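Local coordinates for lectin (Lotus tetragonolobus, PDB 2EIG), which probably binds L-fucosyl-containing sugars as a legume seed lectin that carries calcium and manganese ions, at residues A[99-104]-A[124-129]. Residues are numbered along the deposited sequence; the frame is centred on the assembly and turned at random.
Sequences GGYLGI and NVWDPK. With CA (calcium ion), chain G; MN (manganese (II) ion), chain F.
Tyr101 and Trp126 form an offset stack. The tyrosine ring and the six-membered ring of Trp126 have centroids 4.7 Å apart and planes tilted by 29°. Only the outer rim of the indole takes part: Trp126 CH2 lies over one tyrosine face, 3.7 Å from Tyr101 CZ, and Tyr101 OH reaches Trp126 CZ3 at 3.5 Å. The opposite indole face carries the CB of Asn124. The Trp126 chi1 of 53° sets CG between the backbone N and the carbonyl carbon, which turns the indole back across Asn124 and presents its edge to Gly100. Gly100 CA lies at that edge, in the ring plane, and Gly100 CA also packs on Asn124 OD1 at 3.4 Å. Gly100 has no side chain, and its backbone lies directly against both groups, with Gly100 O 3.4 Å from Trp126 CZ2.

One water joins the two loops to the metal site. It donates to Gly100 O, accepts from Trp126 NE1 at 3.0 Å, and binds calcium at 2.3 Å. Asn124 OD1 (2.2 Å) and Asp127 OD2 bind the same calcium, while Asp127 OD1 binds manganese, so one carboxylate bridges the two ions. Asn124 N donates to Asp127 OD2 in a nearly straight bond (169°), and a type I turn from Asn124 to Asp127 brings both ligands together.

Asp120 also serves both metals; His122 O completes the protein ligands of calcium, and Glu118 and His135 those of manganese. Gln111 of the second subunit packs on both stacked rings. This is the paired calcium–manganese site of legume lectins, beside which the sugar pocket of this family lies.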
loop_
_atom_site.group_PDB
_atom_site.type_symbol
_atom_site.label_atom_id
_atom_site.label_comp_id
_atom_site.label_asym_id
_atom_site.label_seq_id
_atom_site.Cartn_x
_atom_site.Cartn_y
_atom_site.Cartn_z
ATOM N N GLY A 99 29.480 -0.047 12.655
ATOM C CA GLY A 99 28.896 -1.346 13.016
ATOM C C GLY A 99 27.456 -1.494 12.541
ATOM O O GLY A 99 27.127 -1.314 11.338
ATOM N N GLY A 100 26.588 -1.808 13.489
ATOM C CA GLY A 100 25.203 -2.132 13.189
ATOM C C GLY A 100 24.367 -0.950 12.705
ATOM O O GLY A 100 23.229 -1.168 12.244
ATOM N N TYR A 101 24.911 0.260 12.853
ATOM C CA TYR A 101 24.283 1.503 12.331
ATOM C C TYR A 101 24.527 1.708 10.838
ATOM O O TYR A 101 24.004 2.643 10.242
ATOM C CB TYR A 101 24.710 2.711 13.125
ATOM C CG TYR A 101 24.244 2.614 14.547
ATOM C CD1 TYR A 101 22.866 2.756 14.854
ATOM C CD2 TYR A 101 25.148 2.308 15.587
ATOM C CE1 TYR A 101 22.394 2.606 16.155
ATOM C CE2 TYR A 101 24.682 2.158 16.913
ATOM C CZ TYR A 101 23.302 2.319 17.186
ATOM O OH TYR A 101 22.777 2.199 18.475
ATOM N N LEU A 102 25.300 0.783 10.238
ATOM C CA LEU A 102 25.384 0.611 8.777
ATOM C C LEU A 102 25.921 1.789 7.976
ATOM O O LEU A 102 25.830 1.790 6.755
ATOM C CB LEU A 102 24.059 0.038 8.185
ATOM C CG LEU A 102 23.765 -1.404 8.651
ATOM C CD1 LEU A 102 22.351 -1.872 8.333
ATOM C CD2 LEU A 102 24.773 -2.479 8.095
ATOM N N GLY A 103 26.558 2.742 8.644
ATOM C CA GLY A 103 27.086 3.933 8.006
ATOM C C GLY A 103 25.972 4.868 7.556
ATOM O O GLY A 103 26.222 5.793 6.798
ATOM N N ILE A 104 24.747 4.619 8.011
ATOM C CA ILE A 104 23.586 5.451 7.588
ATOM C C ILE A 104 22.899 6.171 8.755
ATOM O O ILE A 104 22.226 7.173 8.573
ATOM C CB ILE A 104 22.537 4.662 6.771
ATOM C CG1 ILE A 104 21.978 3.451 7.562
ATOM C CG2 ILE A 104 23.131 4.265 5.362
ATOM C CD1 ILE A 104 21.000 2.562 6.806
ATOM N N ASN A 124 21.410 -7.206 15.737
ATOM C CA ASN A 124 21.647 -6.250 16.781
ATOM C C ASN A 124 20.380 -6.300 17.650
ATOM O O ASN A 124 19.396 -6.963 17.316
ATOM C CB ASN A 124 21.839 -4.867 16.168
ATOM C CG ASN A 124 23.189 -4.706 15.448
ATOM O OD1 ASN A 124 23.251 -4.760 14.206
ATOM N ND2 ASN A 124 24.259 -4.516 16.212
ATOM N N VAL A 125 20.398 -5.561 18.742
ATOM C CA VAL A 125 19.280 -5.507 19.687
ATOM C C VAL A 125 17.948 -5.028 19.058
ATOM O O VAL A 125 16.880 -5.432 19.527
ATOM C CB VAL A 125 19.658 -4.637 20.951
ATOM C CG1 VAL A 125 20.965 -5.143 21.583
ATOM C CG2 VAL A 125 19.875 -3.257 20.545
ATOM N N TRP A 126 18.030 -4.215 17.973
ATOM C CA TRP A 126 16.881 -3.565 17.373
ATOM C C TRP A 126 16.423 -4.312 16.135
ATOM O O TRP A 126 15.428 -3.950 15.484
ATOM C CB TRP A 126 17.276 -2.139 16.990
ATOM C CG TRP A 126 18.563 -2.114 16.100
ATOM C CD1 TRP A 126 18.654 -2.449 14.791
ATOM C CD2 TRP A 126 19.905 -1.768 16.521
ATOM N NE1 TRP A 126 19.956 -2.298 14.347
ATOM C CE2 TRP A 126 20.738 -1.871 15.384
ATOM C CE3 TRP A 126 20.470 -1.370 17.741
ATOM C CZ2 TRP A 126 22.100 -1.589 15.429
ATOM C CZ3 TRP A 126 21.820 -1.104 17.794
ATOM C CH2 TRP A 126 22.633 -1.228 16.629
ATOM N N ASP A 127 17.187 -5.337 15.788
ATOM C CA ASP A 127 16.919 -6.177 14.655
ATOM C C ASP A 127 15.811 -7.160 14.929
ATOM O O ASP A 127 15.540 -7.452 16.092
ATOM C CB ASP A 127 18.203 -6.902 14.238
ATOM C CG ASP A 127 19.077 -6.026 13.417
ATOM O OD1 ASP A 127 18.481 -5.193 12.716
ATOM O OD2 ASP A 127 20.313 -6.118 13.522
ATOM N N PRO A 128 15.178 -7.663 13.862
ATOM C CA PRO A 128 14.011 -8.506 14.039
ATOM C C PRO A 128 14.305 -9.637 15.035
ATOM O O PRO A 128 15.054 -10.603 14.724
ATOM C CB PRO A 128 13.696 -9.003 12.628
ATOM C CG PRO A 128 14.291 -7.997 11.701
ATOM C CD PRO A 128 15.479 -7.393 12.436
ATOM N N LYS A 129 13.774 -9.405 16.245
ATOM C CA LYS A 129 13.917 -10.208 17.489
ATOM C C LYS A 129 12.983 -11.340 17.278
ATOM O O LYS A 129 12.553 -12.030 18.251
ATOM C CB LYS A 129 13.372 -9.446 18.715
ATOM C CG LYS A 129 14.319 -9.238 19.877
ATOM C CD LYS A 129 13.681 -8.280 20.937
ATOM C CE LYS A 129 12.706 -7.253 20.330
ATOM N NZ LYS A 129 13.361 -6.188 19.480
HETATM CA CA CA G . 22.281 -5.445 12.340
HETATM MN MN MN F . 18.577 -4.759 10.618
HETATM O O HOH W 1 21.807 -3.215 12.151
HETATM O O HOH W 2 19.097 -2.671 10.935
HETATM O O HOH W 3 16.391 -4.343 10.795
HETATM O O HOH W 4 24.447 -5.065 11.527
#